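Local coordinates for RNA-binding protein Smaug (Drosophila melanogaster, PDB 1OXJ) that binds RNA through its SAM domain, which in this fragment is joined to a PHAT domain, at residues Thr30-Leu35 and Pro97-Glu102; Asn124-Asp129 and Phe167-Met172; His20-Leu25 and Val45-Gly50; Asn67-Val72 and Leu113-Val118. All coordinates share one frame; numbering follows the deposited sequence.

Contact 1: Thr30-Leu35 and Pro97-Glu102; sequences TYEEML and PMKPLE
Y31 swings its ring away from the backbone N (chi1 178°), and K99, with CG anti to its carbonyl carbon (chi1 -60°), sets that methylene over the phenol; the bend at chi3 (75°) then turns NZ off the ring toward E32. K99 CG sits 3.5 Å from the centroid of the Y31 ring, almost on the normal, a CH-pi contact; P97 O lies in the ring plane at the edge, 3.5 Å from Y31 CE1. Past the ring, K99 NZ forms a salt bridge with E32 OE2 (2.8 Å), met on the syn side, and a water links NZ to E32 OE1. This joins the SAM domain's helix 31-34, opened by a T30-E33 capping box, to the loop of the PHAT region between helices 83-91 and 111-127. A second water ties Y31 OH to K99 N. Replacing Y31 with an alanine would probably leave the K99 methylenes without their platform and this water without its phenol partner. Deeper in, M34 CE packs on P97 CB (3.6 Å), beside I10 and close to helix 49-77.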
loop_
_atom_site.group_PDB
_atom_site.type_symbol
_atom_site.label_atom_id
_atom_site.label_comp_id
_atom_site.label_asym_id
_atom_site.label_seq_id
_atom_site.Cartn_x
_atom_site.Cartn_y
_atom_site.Cartn_z
ATOM N N THR A 30 -1.088 3.317 18.458
ATOM C CA THR A 30 -0.279 4.149 17.580
ATOM C C THR A 30 0.268 3.253 16.483
ATOM O O THR A 30 0.270 2.022 16.601
ATOM C CB THR A 30 0.919 4.764 18.302
ATOM O OG1 THR A 30 1.847 3.725 18.650
ATOM C CG2 THR A 30 0.461 5.490 19.549
ATOM N N TYR A 31 0.752 3.884 15.424
ATOM C CA TYR A 31 1.312 3.171 14.302
ATOM C C TYR A 31 2.459 2.257 14.763
ATOM O O TYR A 31 2.506 1.076 14.413
ATOM C CB TYR A 31 1.798 4.186 13.280
ATOM C CG TYR A 31 2.453 3.582 12.075
ATOM C CD1 TYR A 31 1.710 3.254 10.941
ATOM C CD2 TYR A 31 3.822 3.359 12.056
ATOM C CE1 TYR A 31 2.328 2.728 9.816
ATOM C CE2 TYR A 31 4.448 2.832 10.938
ATOM C CZ TYR A 31 3.701 2.522 9.824
ATOM O OH TYR A 31 4.334 2.033 8.708
ATOM N N GLU A 32 3.367 2.784 15.577
ATOM C CA GLU A 32 4.488 1.962 16.033
ATOM C C GLU A 32 4.030 0.757 16.853
ATOM O O GLU A 32 4.613 -0.316 16.766
ATOM C CB GLU A 32 5.476 2.807 16.853
ATOM C CG GLU A 32 6.236 3.873 16.059
ATOM C CD GLU A 32 5.347 4.986 15.502
ATOM O OE1 GLU A 32 4.401 5.420 16.197
ATOM O OE2 GLU A 32 5.610 5.443 14.368
ATOM N N GLU A 33 2.992 0.933 17.661
ATOM C CA GLU A 33 2.486 -0.172 18.472
ATOM C C GLU A 33 1.910 -1.268 17.586
ATOM O O GLU A 33 2.092 -2.460 17.867
ATOM C CB GLU A 33 1.420 0.328 19.449
ATOM C CG GLU A 33 1.991 1.198 20.573
ATOM C CD GLU A 33 0.925 1.643 21.554
ATOM O OE1 GLU A 33 -0.048 2.310 21.129
ATOM O OE2 GLU A 33 1.062 1.323 22.753
ATOM N N MET A 34 1.212 -0.866 16.524
ATOM C CA MET A 34 0.631 -1.825 15.583
ATOM C C MET A 34 1.722 -2.748 15.059
ATOM O O MET A 34 1.517 -3.958 14.955
ATOM C CB MET A 34 -0.046 -1.103 14.391
ATOM C CG MET A 34 -0.341 -2.007 13.136
ATOM S SD MET A 34 -1.160 -1.160 11.753
ATOM C CE MET A 34 0.195 -0.220 11.084
ATOM N N LEU A 35 2.882 -2.178 14.740
ATOM C CA LEU A 35 3.995 -2.962 14.204
ATOM C C LEU A 35 4.660 -3.882 15.223
ATOM O O LEU A 35 5.503 -4.697 14.864
ATOM C CB LEU A 35 5.047 -2.043 13.569
ATOM C CG LEU A 35 4.547 -1.235 12.366
ATOM C CD1 LEU A 35 5.687 -0.407 11.788
ATOM C CD2 LEU A 35 3.980 -2.172 11.306
ATOM N N PRO A 97 -1.949 0.753 6.331
ATOM C CA PRO A 97 -1.716 1.968 7.115
ATOM C C PRO A 97 -0.355 2.557 6.780
ATOM O O PRO A 97 0.672 1.880 6.898
ATOM C CB PRO A 97 -1.778 1.474 8.562
ATOM C CG PRO A 97 -2.674 0.267 8.482
ATOM C CD PRO A 97 -2.223 -0.401 7.207
ATOM N N MET A 98 -0.354 3.812 6.342
ATOM C CA MET A 98 0.875 4.500 5.987
ATOM C C MET A 98 0.949 5.850 6.680
ATOM O O MET A 98 -0.019 6.606 6.705
ATOM C CB MET A 98 0.963 4.723 4.470
ATOM C CG MET A 98 1.097 3.457 3.627
ATOM S SD MET A 98 1.379 3.853 1.842
ATOM C CE MET A 98 0.062 2.910 1.064
ATOM N N LYS A 99 2.110 6.145 7.242
ATOM C CA LYS A 99 2.322 7.418 7.907
ATOM C C LYS A 99 2.462 8.495 6.846
ATOM O O LYS A 99 2.713 8.202 5.677
ATOM C CB LYS A 99 3.600 7.373 8.739
ATOM C CG LYS A 99 3.602 6.312 9.829
ATOM C CD LYS A 99 4.821 6.446 10.729
ATOM C CE LYS A 99 4.678 7.623 11.681
ATOM N NZ LYS A 99 5.789 7.667 12.676
ATOM N N PRO A 100 2.286 9.765 7.237
ATOM C CA PRO A 100 2.414 10.875 6.285
ATOM C C PRO A 100 3.797 10.878 5.622
ATOM O O PRO A 100 4.769 10.366 6.185
ATOM C CB PRO A 100 2.213 12.100 7.165
ATOM C CG PRO A 100 1.216 11.612 8.195
ATOM C CD PRO A 100 1.765 10.232 8.536
ATOM N N LEU A 101 3.885 11.444 4.424
ATOM C CA LEU A 101 5.169 11.529 3.732
ATOM C C LEU A 101 6.129 12.367 4.571
ATOM O O LEU A 101 7.340 12.123 4.585
ATOM C CB LEU A 101 4.992 12.182 2.359
ATOM C CG LEU A 101 4.094 11.454 1.360
ATOM C CD1 LEU A 101 3.883 12.335 0.148
ATOM C CD2 LEU A 101 4.730 10.137 0.950
ATOM N N GLU A 102 5.575 13.346 5.283
ATOM C CA GLU A 102 6.362 14.241 6.131
ATOM C C GLU A 102 6.854 13.621 7.433
ATOM O O GLU A 102 7.042 14.332 8.423
ATOM C CB GLU A 102 5.555 15.493 6.487
ATOM C CG GLU A 102 5.258 16.408 5.333
ATOM C CD GLU A 102 4.470 15.723 4.262
ATOM O OE1 GLU A 102 3.508 14.991 4.607
ATOM O OE2 GLU A 102 4.808 15.919 3.076
HETATM O O HOH W 1 4.061 4.051 6.917
HETATM O O HOH W 2 3.519 7.690 14.767
#

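Contact 2: Asn124-Asp129 and Phe167-Met172; sequences NTLQQD and FKLSKM
L126 and L169 cross obliquely, and their CD2 methyls are the point of touch, 3.8 Å apart. M172 also runs obliquely to L126: its chain is extended to SD and then turns at chi3 (-56°), which carries CE to 3.9 Å from the same L126 CD2. One methyl of L126 therefore meets both partners. Q127 comes in differently, at about a right angle to L169 and to M172. Its CG is the part that touches, 4.1 Å from L169 CD2 and equally far from M172 SD, so the start of the glutamine chain, and not its amide, spans the two. Farther out, the amide end reaches K168, with Q127 NE2 4.4 Å from K168 CB, while the lysine chain leads off from there.

The segments are the C-terminal ends of helix 111-127 and helix 159-170 in the PHAT region, built of helices and loops without strands. Helix 136-150 closes the inner side: L139 and L142 pack on L126, and L142 and L146 on L169. L83 of helix 83-91 also reaches L126, and V133 lies against M172. Across the two segments the contact is entirely one of van der Waals touches, buried at the leucines and more exposed at Q127, K168 and M172. Its hold thus comes from the fit of methyl and methylene groups and the M172 sulfur, which, without a polar pair, probably leaves the angle between the helix ends less strictly set.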
loop_
_atom_site.group_PDB
_atom_site.type_symbol
_atom_site.label_atom_id
_atom_site.label_comp_id
_atom_site.label_asym_id
_atom_site.label_seq_id
_atom_site.Cartn_x
_atom_site.Cartn_y
_atom_site.Cartn_z
ATOM N N ASN A 124 5.141 5.495 -15.777
ATOM C CA ASN A 124 6.102 5.906 -16.798
ATOM C C ASN A 124 6.462 4.751 -17.729
ATOM O O ASN A 124 6.591 4.936 -18.939
ATOM C CB ASN A 124 7.377 6.451 -16.152
ATOM C CG ASN A 124 7.194 7.852 -15.586
ATOM O OD1 ASN A 124 8.115 8.414 -14.986
ATOM N ND2 ASN A 124 6.006 8.424 -15.777
ATOM N N THR A 125 6.642 3.565 -17.155
ATOM C CA THR A 125 6.972 2.381 -17.933
ATOM C C THR A 125 5.791 2.081 -18.842
ATOM O O THR A 125 5.954 1.680 -19.999
ATOM C CB THR A 125 7.219 1.172 -17.014
ATOM O OG1 THR A 125 8.439 1.370 -16.291
ATOM C CG2 THR A 125 7.310 -0.116 -17.823
ATOM N N LEU A 126 4.601 2.290 -18.294
ATOM C CA LEU A 126 3.351 2.066 -18.997
ATOM C C LEU A 126 3.288 2.892 -20.273
ATOM O O LEU A 126 3.236 2.350 -21.378
ATOM C CB LEU A 126 2.182 2.444 -18.085
ATOM C CG LEU A 126 0.760 2.189 -18.580
ATOM C CD1 LEU A 126 0.543 0.696 -18.768
ATOM C CD2 LEU A 126 -0.231 2.741 -17.564
ATOM N N GLN A 127 3.303 4.211 -20.111
ATOM C CA GLN A 127 3.227 5.123 -21.245
ATOM C C GLN A 127 4.278 4.851 -22.317
ATOM O O GLN A 127 4.130 5.291 -23.457
ATOM C CB GLN A 127 3.330 6.573 -20.757
ATOM C CG GLN A 127 2.185 6.975 -19.831
ATOM C CD GLN A 127 2.196 8.451 -19.486
ATOM O OE1 GLN A 127 3.144 8.957 -18.880
ATOM N NE2 GLN A 127 1.136 9.154 -19.875
ATOM N N GLN A 128 5.329 4.119 -21.958
ATOM C CA GLN A 128 6.386 3.796 -22.913
ATOM C C GLN A 128 6.203 2.419 -23.548
ATOM O O GLN A 128 6.967 2.028 -24.436
ATOM C CB GLN A 128 7.753 3.863 -22.234
ATOM C CG GLN A 128 8.270 5.278 -22.019
ATOM C CD GLN A 128 9.602 5.308 -21.293
ATOM O OE1 GLN A 128 10.552 4.631 -21.685
ATOM N NE2 GLN A 128 9.678 6.097 -20.231
ATOM N N ASP A 129 5.194 1.686 -23.088
ATOM C CA ASP A 129 4.910 0.353 -23.613
ATOM C C ASP A 129 3.930 0.506 -24.775
ATOM O O ASP A 129 2.798 0.945 -24.586
ATOM C CB ASP A 129 4.290 -0.518 -22.514
ATOM C CG ASP A 129 4.149 -1.974 -22.925
ATOM O OD1 ASP A 129 3.774 -2.237 -24.090
ATOM O OD2 ASP A 129 4.400 -2.858 -22.075
ATOM N N PHE A 167 -5.666 11.052 -14.679
ATOM C CA PHE A 167 -6.362 11.673 -15.798
ATOM C C PHE A 167 -5.601 11.414 -17.094
ATOM O O PHE A 167 -6.197 11.067 -18.112
ATOM C CB PHE A 167 -6.504 13.180 -15.565
ATOM C CG PHE A 167 -7.429 13.861 -16.539
ATOM C CD1 PHE A 167 -8.770 13.486 -16.623
ATOM C CD2 PHE A 167 -6.963 14.876 -17.368
ATOM C CE1 PHE A 167 -9.633 14.115 -17.521
ATOM C CE2 PHE A 167 -7.816 15.513 -18.268
ATOM C CZ PHE A 167 -9.155 15.131 -18.344
ATOM N N LYS A 168 -4.282 11.586 -17.051
ATOM C CA LYS A 168 -3.440 11.353 -18.222
ATOM C C LYS A 168 -3.610 9.922 -18.734
ATOM O O LYS A 168 -3.739 9.693 -19.937
ATOM C CB LYS A 168 -1.962 11.580 -17.881
ATOM C CG LYS A 168 -1.454 13.018 -17.982
ATOM C CD LYS A 168 -2.136 13.967 -17.006
ATOM C CE LYS A 168 -1.285 15.216 -16.760
ATOM N NZ LYS A 168 -0.948 15.944 -18.015
ATOM N N LEU A 169 -3.600 8.964 -17.812
ATOM C CA LEU A 169 -3.739 7.554 -18.166
ATOM C C LEU A 169 -5.115 7.223 -18.730
ATOM O O LEU A 169 -5.238 6.396 -19.632
ATOM C CB LEU A 169 -3.472 6.666 -16.945
ATOM C CG LEU A 169 -2.085 6.771 -16.307
ATOM C CD1 LEU A 169 -1.996 5.801 -15.143
ATOM C CD2 LEU A 169 -1.008 6.469 -17.346
ATOM N N SER A 170 -6.149 7.862 -18.190
ATOM C CA SER A 170 -7.513 7.611 -18.648
ATOM C C SER A 170 -7.706 8.029 -20.103
ATOM O O SER A 170 -8.675 7.631 -20.744
ATOM C CB SER A 170 -8.518 8.370 -17.772
ATOM O OG SER A 170 -8.421 9.767 -17.986
ATOM N N LYS A 171 -6.783 8.828 -20.624
ATOM C CA LYS A 171 -6.895 9.299 -21.997
ATOM C C LYS A 171 -5.988 8.604 -23.006
ATOM O O LYS A 171 -5.955 8.996 -24.174
ATOM C CB LYS A 171 -6.657 10.811 -22.054
ATOM C CG LYS A 171 -7.730 11.641 -21.351
ATOM C CD LYS A 171 -9.129 11.319 -21.871
ATOM C CE LYS A 171 -9.230 11.508 -23.382
ATOM N NZ LYS A 171 -10.618 11.300 -23.888
ATOM N N MET A 172 -5.252 7.582 -22.576
ATOM C CA MET A 172 -4.377 6.870 -23.503
ATOM C C MET A 172 -5.244 6.087 -24.483
ATOM O O MET A 172 -6.392 5.770 -24.108
ATOM C CB MET A 172 -3.453 5.893 -22.761
ATOM C CG MET A 172 -2.375 6.534 -21.891
ATOM S SD MET A 172 -1.244 5.280 -21.207
ATOM C CE MET A 172 -2.420 4.244 -20.406
#

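Contact 3: His20-Leu25 and Val45-Gly50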
loop_
_atom_site.group_PDB
_atom_site.type_symbol
_atom_site.label_atom_id
_atom_site.label_comp_id
_atom_site.label_asym_id
_atom_site.label_seq_id
_atom_site.Cartn_x
_atom_site.Cartn_y
_atom_site.Cartn_z
ATOM N N HIS A 20 -12.309 -6.966 9.963
ATOM C CA HIS A 20 -12.854 -5.755 10.557
ATOM C C HIS A 20 -13.547 -6.036 11.887
ATOM O O HIS A 20 -13.869 -5.119 12.637
ATOM C CB HIS A 20 -13.802 -5.054 9.581
ATOM C CG HIS A 20 -14.185 -3.671 10.008
ATOM N ND1 HIS A 20 -15.258 -3.415 10.836
ATOM C CD2 HIS A 20 -13.607 -2.471 9.763
ATOM C CE1 HIS A 20 -15.323 -2.119 11.081
ATOM N NE2 HIS A 20 -14.332 -1.523 10.443
ATOM N N LYS A 21 -13.767 -7.311 12.177
ATOM C CA LYS A 21 -14.369 -7.710 13.444
ATOM C C LYS A 21 -13.483 -7.182 14.582
ATOM O O LYS A 21 -13.959 -6.915 15.687
ATOM C CB LYS A 21 -14.435 -9.239 13.507
ATOM C CG LYS A 21 -14.685 -9.825 14.865
ATOM C CD LYS A 21 -14.508 -11.350 14.809
ATOM C CE LYS A 21 -14.677 -11.984 16.177
ATOM N NZ LYS A 21 -14.547 -13.472 16.134
ATOM N N TYR A 22 -12.192 -7.028 14.296
ATOM C CA TYR A 22 -11.244 -6.565 15.306
ATOM C C TYR A 22 -10.892 -5.084 15.265
ATOM O O TYR A 22 -9.886 -4.677 15.830
ATOM C CB TYR A 22 -9.966 -7.397 15.223
ATOM C CG TYR A 22 -10.213 -8.857 15.550
ATOM C CD1 TYR A 22 -10.362 -9.815 14.539
ATOM C CD2 TYR A 22 -10.372 -9.260 16.866
ATOM C CE1 TYR A 22 -10.669 -11.150 14.847
ATOM C CE2 TYR A 22 -10.684 -10.583 17.188
ATOM C CZ TYR A 22 -10.831 -11.520 16.179
ATOM O OH TYR A 22 -11.144 -12.821 16.520
ATOM N N ILE A 23 -11.725 -4.271 14.622
ATOM C CA ILE A 23 -11.453 -2.832 14.544
ATOM C C ILE A 23 -11.210 -2.182 15.916
ATOM O O ILE A 23 -10.318 -1.339 16.066
ATOM C CB ILE A 23 -12.624 -2.081 13.834
ATOM C CG1 ILE A 23 -12.295 -0.595 13.688
ATOM C CG2 ILE A 23 -13.898 -2.224 14.640
ATOM C CD1 ILE A 23 -11.129 -0.304 12.763
ATOM N N GLU A 24 -11.990 -2.567 16.925
ATOM C CA GLU A 24 -11.841 -1.974 18.256
ATOM C C GLU A 24 -10.503 -2.221 18.940
ATOM O O GLU A 24 -10.092 -1.449 19.809
ATOM C CB GLU A 24 -12.963 -2.448 19.179
ATOM C CG GLU A 24 -14.341 -1.928 18.794
ATOM C CD GLU A 24 -14.395 -0.419 18.723
ATOM O OE1 GLU A 24 -13.935 0.242 19.677
ATOM O OE2 GLU A 24 -14.903 0.112 17.713
ATOM N N LEU A 25 -9.824 -3.294 18.552
ATOM C CA LEU A 25 -8.534 -3.618 19.137
ATOM C C LEU A 25 -7.528 -2.492 18.912
ATOM O O LEU A 25 -6.635 -2.282 19.740
ATOM C CB LEU A 25 -7.986 -4.908 18.528
ATOM C CG LEU A 25 -6.516 -5.205 18.832
ATOM C CD1 LEU A 25 -6.322 -5.301 20.341
ATOM C CD2 LEU A 25 -6.105 -6.487 18.153
ATOM N N VAL A 45 -5.211 -11.411 24.092
ATOM C CA VAL A 45 -6.270 -10.429 24.296
ATOM C C VAL A 45 -7.616 -10.808 23.678
ATOM O O VAL A 45 -8.433 -9.948 23.374
ATOM C CB VAL A 45 -5.840 -9.017 23.811
ATOM C CG1 VAL A 45 -4.670 -8.517 24.659
ATOM C CG2 VAL A 45 -5.433 -9.061 22.351
ATOM N N GLY A 46 -7.847 -12.103 23.484
ATOM C CA GLY A 46 -9.138 -12.529 22.967
ATOM C C GLY A 46 -9.339 -12.776 21.485
ATOM O O GLY A 46 -10.455 -13.097 21.072
ATOM N N VAL A 47 -8.294 -12.609 20.679
ATOM C CA VAL A 47 -8.394 -12.860 19.243
ATOM C C VAL A 47 -8.272 -14.371 19.019
ATOM O O VAL A 47 -7.424 -15.019 19.622
ATOM C CB VAL A 47 -7.258 -12.148 18.467
ATOM C CG1 VAL A 47 -7.401 -12.401 16.978
ATOM C CG2 VAL A 47 -7.289 -10.652 18.749
ATOM N N THR A 48 -9.119 -14.935 18.163
ATOM C CA THR A 48 -9.067 -16.371 17.897
ATOM C C THR A 48 -7.683 -16.762 17.370
ATOM O O THR A 48 -6.989 -15.947 16.775
ATOM C CB THR A 48 -10.113 -16.786 16.851
ATOM O OG1 THR A 48 -9.702 -16.321 15.556
ATOM C CG2 THR A 48 -11.469 -16.183 17.189
ATOM N N LYS A 49 -7.287 -18.014 17.581
ATOM C CA LYS A 49 -5.980 -18.481 17.124
ATOM C C LYS A 49 -5.833 -18.321 15.621
ATOM O O LYS A 49 -4.740 -18.054 15.123
ATOM C CB LYS A 49 -5.774 -19.950 17.504
ATOM C CG LYS A 49 -6.960 -20.836 17.178
ATOM C CD LYS A 49 -7.658 -21.311 18.454
ATOM C CE LYS A 49 -8.234 -20.146 19.259
ATOM N NZ LYS A 49 -9.300 -19.445 18.504
ATOM N N GLY A 50 -6.935 -18.483 14.900
ATOM C CA GLY A 50 -6.888 -18.346 13.455
ATOM C C GLY A 50 -6.617 -16.913 13.030
ATOM O O GLY A 50 -5.711 -16.652 12.237
HETATM O O HOH W 3 -12.445 -14.434 14.675
HETATM O O HOH W 4 -11.963 -13.069 18.926
#
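Y22 and V47 face each other with their CA atoms 8.0 Å apart, and L25 and V45 follow at 8.8 Å. Residues 20-25 wind largely as 3-10 turns, with backbone bonds from I23 N to H20 O and from L25 N to Y22 O. The partner segment leaves helix 39-44 at V45, turns through G46, whose positive phi (96°) would press a side chain against the preceding carbonyl, and enters helix 49-77 at T48. There T48 is the N-cap residue, its hydroxyl accepting from A51 N.

Y22 lays one ring face against V47: CG1 stands 4.0 Å from the centroid of the Y22 ring, offset toward the rim, in a CH-pi contact. V47 CG1 points away from the backbone N (chi1 -179°) and CG2 away from the carbonyl carbon, which spreads both methyls along the CZ-CE2-CD2 side of that face. K21 CG lies over the rim of the opposite face. Within the SAM domain this pins the connection after helix 10-16 to the turn between helices 39-44 and 49-77, and L42 packs on both L25 and V47 behind it. At the phenol end, T48 N gives a weak but straight hydrogen bond to Y22 OH (3.4 Å). One water joins Y22 OH to G46 O, and another bridges Y22 OH to K21 NZ. Farther along, L25 reaches V47 CG2 with CD2, at 4.4 Å, and V45 with CD1.

Contact 4: Asn67-Val72 and Leu113-Val118; sequences NILNRV and LRFLKV
R114 starts at CB against L69: the methylene lies 3.7 Å from L69 CD1, and the two side chains slide past each other in opposite directions. Bends at chi2 and chi3 then fold the arginine back toward helix 67-72, where its tip lies beside N70, pointing the same way. R114 NH2 comes to 3.3 Å from N70 CA, close to the backbone. It gives a nearly straight hydrogen bond to N70 OD1 (3.0 Å), which lies at the edge of the guanidinium plane and accepts on a lone pair, although the amide and guanidinium planes are turned 78° apart. The same NH2 forms a salt bridge with E73, and NH1 binds E108 O. An alanine in place of R114 would probably leave N70 OD1 and E108 O without their donor and the E73 carboxylate without its cationic mate.

Beneath the arginine the contact is apolar. L69 CD2 reaches V118 CG2 (4.0 Å) and F115 CD1, and V72 CG1 meets V118 CG1 at 3.8 Å, the valines crossing at about a right angle. Helix 83-91 adds A86 against V72 and L90 against F115 and V118. The axes of the two near-parallel segments approach to 9.4 Å at 23°, pairing the later part of helix 49-77, which runs on from the SAM domain, with helix 111-127 in the PHAT region. A largely buried arginine is thus gripped through NH1 and NH2, and the nearby E73 carboxylate probably helps to offset its charge.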
loop_
_atom_site.group_PDB
_atom_site.type_symbol
_atom_site.label_atom_id
_atom_site.label_comp_id
_atom_site.label_asym_id
_atom_site.label_seq_id
_atom_site.Cartn_x
_atom_site.Cartn_y
_atom_site.Cartn_z
ATOM N N ASN A 67 10.948 -3.228 1.567
ATOM C CA ASN A 67 11.750 -4.132 0.741
ATOM C C ASN A 67 10.990 -4.484 -0.543
ATOM O O ASN A 67 11.562 -4.503 -1.635
ATOM C CB ASN A 67 12.083 -5.423 1.506
ATOM C CG ASN A 67 12.981 -5.179 2.712
ATOM O OD1 ASN A 67 13.900 -4.362 2.656
ATOM N ND2 ASN A 67 12.729 -5.904 3.802
ATOM N N ILE A 68 9.698 -4.768 -0.406
ATOM C CA ILE A 68 8.879 -5.111 -1.565
ATOM C C ILE A 68 8.882 -3.963 -2.566
ATOM O O ILE A 68 9.121 -4.168 -3.753
ATOM C CB ILE A 68 7.426 -5.413 -1.156
ATOM C CG1 ILE A 68 7.371 -6.737 -0.383
ATOM C CG2 ILE A 68 6.538 -5.458 -2.393
ATOM C CD1 ILE A 68 6.068 -6.965 0.358
ATOM N N LEU A 69 8.623 -2.749 -2.088
ATOM C CA LEU A 69 8.608 -1.593 -2.981
ATOM C C LEU A 69 9.984 -1.373 -3.603
ATOM O O LEU A 69 10.102 -1.062 -4.787
ATOM C CB LEU A 69 8.151 -0.343 -2.222
ATOM C CG LEU A 69 6.676 -0.391 -1.803
ATOM C CD1 LEU A 69 6.368 0.711 -0.775
ATOM C CD2 LEU A 69 5.804 -0.238 -3.047
ATOM N N ASN A 70 11.026 -1.543 -2.797
ATOM C CA ASN A 70 12.389 -1.371 -3.282
ATOM C C ASN A 70 12.641 -2.359 -4.419
ATOM O O ASN A 70 13.172 -2.000 -5.471
ATOM C CB ASN A 70 13.380 -1.615 -2.137
ATOM C CG ASN A 70 14.821 -1.474 -2.572
ATOM O OD1 ASN A 70 15.245 -0.407 -3.029
ATOM N ND2 ASN A 70 15.588 -2.555 -2.435
ATOM N N ARG A 71 12.248 -3.606 -4.193
ATOM C CA ARG A 71 12.413 -4.668 -5.180
ATOM C C ARG A 71 11.661 -4.368 -6.475
ATOM O O ARG A 71 12.205 -4.516 -7.568
ATOM C CB ARG A 71 11.906 -5.993 -4.609
ATOM C CG ARG A 71 12.136 -7.182 -5.517
ATOM C CD ARG A 71 10.900 -8.053 -5.596
ATOM N NE ARG A 71 10.400 -8.435 -4.278
ATOM C CZ ARG A 71 9.266 -9.098 -4.082
ATOM N NH1 ARG A 71 8.520 -9.451 -5.119
ATOM N NH2 ARG A 71 8.875 -9.403 -2.852
ATOM N N VAL A 72 10.400 -3.964 -6.352
ATOM C CA VAL A 72 9.594 -3.654 -7.527
ATOM C C VAL A 72 10.226 -2.514 -8.304
ATOM O O VAL A 72 10.329 -2.561 -9.527
ATOM C CB VAL A 72 8.144 -3.281 -7.129
ATOM C CG1 VAL A 72 7.399 -2.704 -8.332
ATOM C CG2 VAL A 72 7.423 -4.518 -6.606
ATOM N N LEU A 113 6.506 7.388 0.565
ATOM C CA LEU A 113 7.430 7.899 -0.444
ATOM C C LEU A 113 7.846 6.813 -1.445
ATOM O O LEU A 113 7.893 7.063 -2.648
ATOM C CB LEU A 113 8.676 8.466 0.241
ATOM C CG LEU A 113 9.583 9.360 -0.600
ATOM C CD1 LEU A 113 8.829 10.647 -0.945
ATOM C CD2 LEU A 113 10.862 9.681 0.186
ATOM N N ARG A 114 8.169 5.622 -0.944
ATOM C CA ARG A 114 8.575 4.524 -1.811
ATOM C C ARG A 114 7.405 4.115 -2.705
ATOM O O ARG A 114 7.594 3.772 -3.873
ATOM C CB ARG A 114 9.024 3.316 -0.980
ATOM C CG ARG A 114 10.247 3.577 -0.081
ATOM C CD ARG A 114 11.382 4.222 -0.865
ATOM N NE ARG A 114 11.880 3.382 -1.957
ATOM C CZ ARG A 114 12.819 2.442 -1.826
ATOM N NH1 ARG A 114 13.373 2.201 -0.646
ATOM N NH2 ARG A 114 13.230 1.758 -2.888
ATOM N N PHE A 115 6.200 4.150 -2.139
ATOM C CA PHE A 115 4.992 3.788 -2.874
ATOM C C PHE A 115 4.761 4.758 -4.030
ATOM O O PHE A 115 4.470 4.344 -5.156
ATOM C CB PHE A 115 3.780 3.799 -1.937
ATOM C CG PHE A 115 2.532 3.248 -2.561
ATOM C CD1 PHE A 115 2.259 1.891 -2.504
ATOM C CD2 PHE A 115 1.635 4.089 -3.212
ATOM C CE1 PHE A 115 1.094 1.363 -3.089
ATOM C CE2 PHE A 115 0.470 3.579 -3.803
ATOM C CZ PHE A 115 0.203 2.210 -3.736
ATOM N N LEU A 116 4.885 6.052 -3.756
ATOM C CA LEU A 116 4.700 7.052 -4.794
ATOM C C LEU A 116 5.802 6.964 -5.848
ATOM O O LEU A 116 5.568 7.241 -7.027
ATOM C CB LEU A 116 4.657 8.454 -4.185
ATOM C CG LEU A 116 3.391 8.815 -3.405
ATOM C CD1 LEU A 116 3.545 10.205 -2.840
ATOM C CD2 LEU A 116 2.164 8.740 -4.320
ATOM N N LYS A 117 7.002 6.570 -5.428
ATOM C CA LYS A 117 8.118 6.429 -6.366
ATOM C C LYS A 117 7.808 5.310 -7.358
ATOM O O LYS A 117 8.023 5.459 -8.562
ATOM C CB LYS A 117 9.425 6.097 -5.625
ATOM C CG LYS A 117 10.251 7.310 -5.202
ATOM C CD LYS A 117 11.594 6.873 -4.608
ATOM C CE LYS A 117 12.524 8.053 -4.361
ATOM N NZ LYS A 117 12.023 8.948 -3.283
ATOM N N VAL A 118 7.309 4.189 -6.845
ATOM C CA VAL A 118 6.964 3.052 -7.684
ATOM C C VAL A 118 5.826 3.425 -8.631
ATOM O O VAL A 118 5.829 3.029 -9.800
ATOM C CB VAL A 118 6.553 1.837 -6.836
ATOM C CG1 VAL A 118 5.915 0.773 -7.725
ATOM C CG2 VAL A 118 7.778 1.267 -6.122
#

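How the contacts relate
From the N terminus, contact 3 closes first, a short loop inside the SAM domain that returns residues 45-50 to 20-25. Contact 1 opens within that loop, at 30-35, and closes far later at 97-102, so the two cross; it ties the SAM domain to the PHAT region. Contact 4 starts on helix 49-77 before contact 1 closes and ends on helix 111-127, crossing contact 1 in turn. These two touch, L101 packing on L113 and L116. Contact 2 follows in series, joining the far end of helix 111-127 to the last helix. Helix 49-77 thus serves contacts 3 and 4, and helix 111-127 contacts 4 and 2, whose nearest atoms are about 7 Å apart.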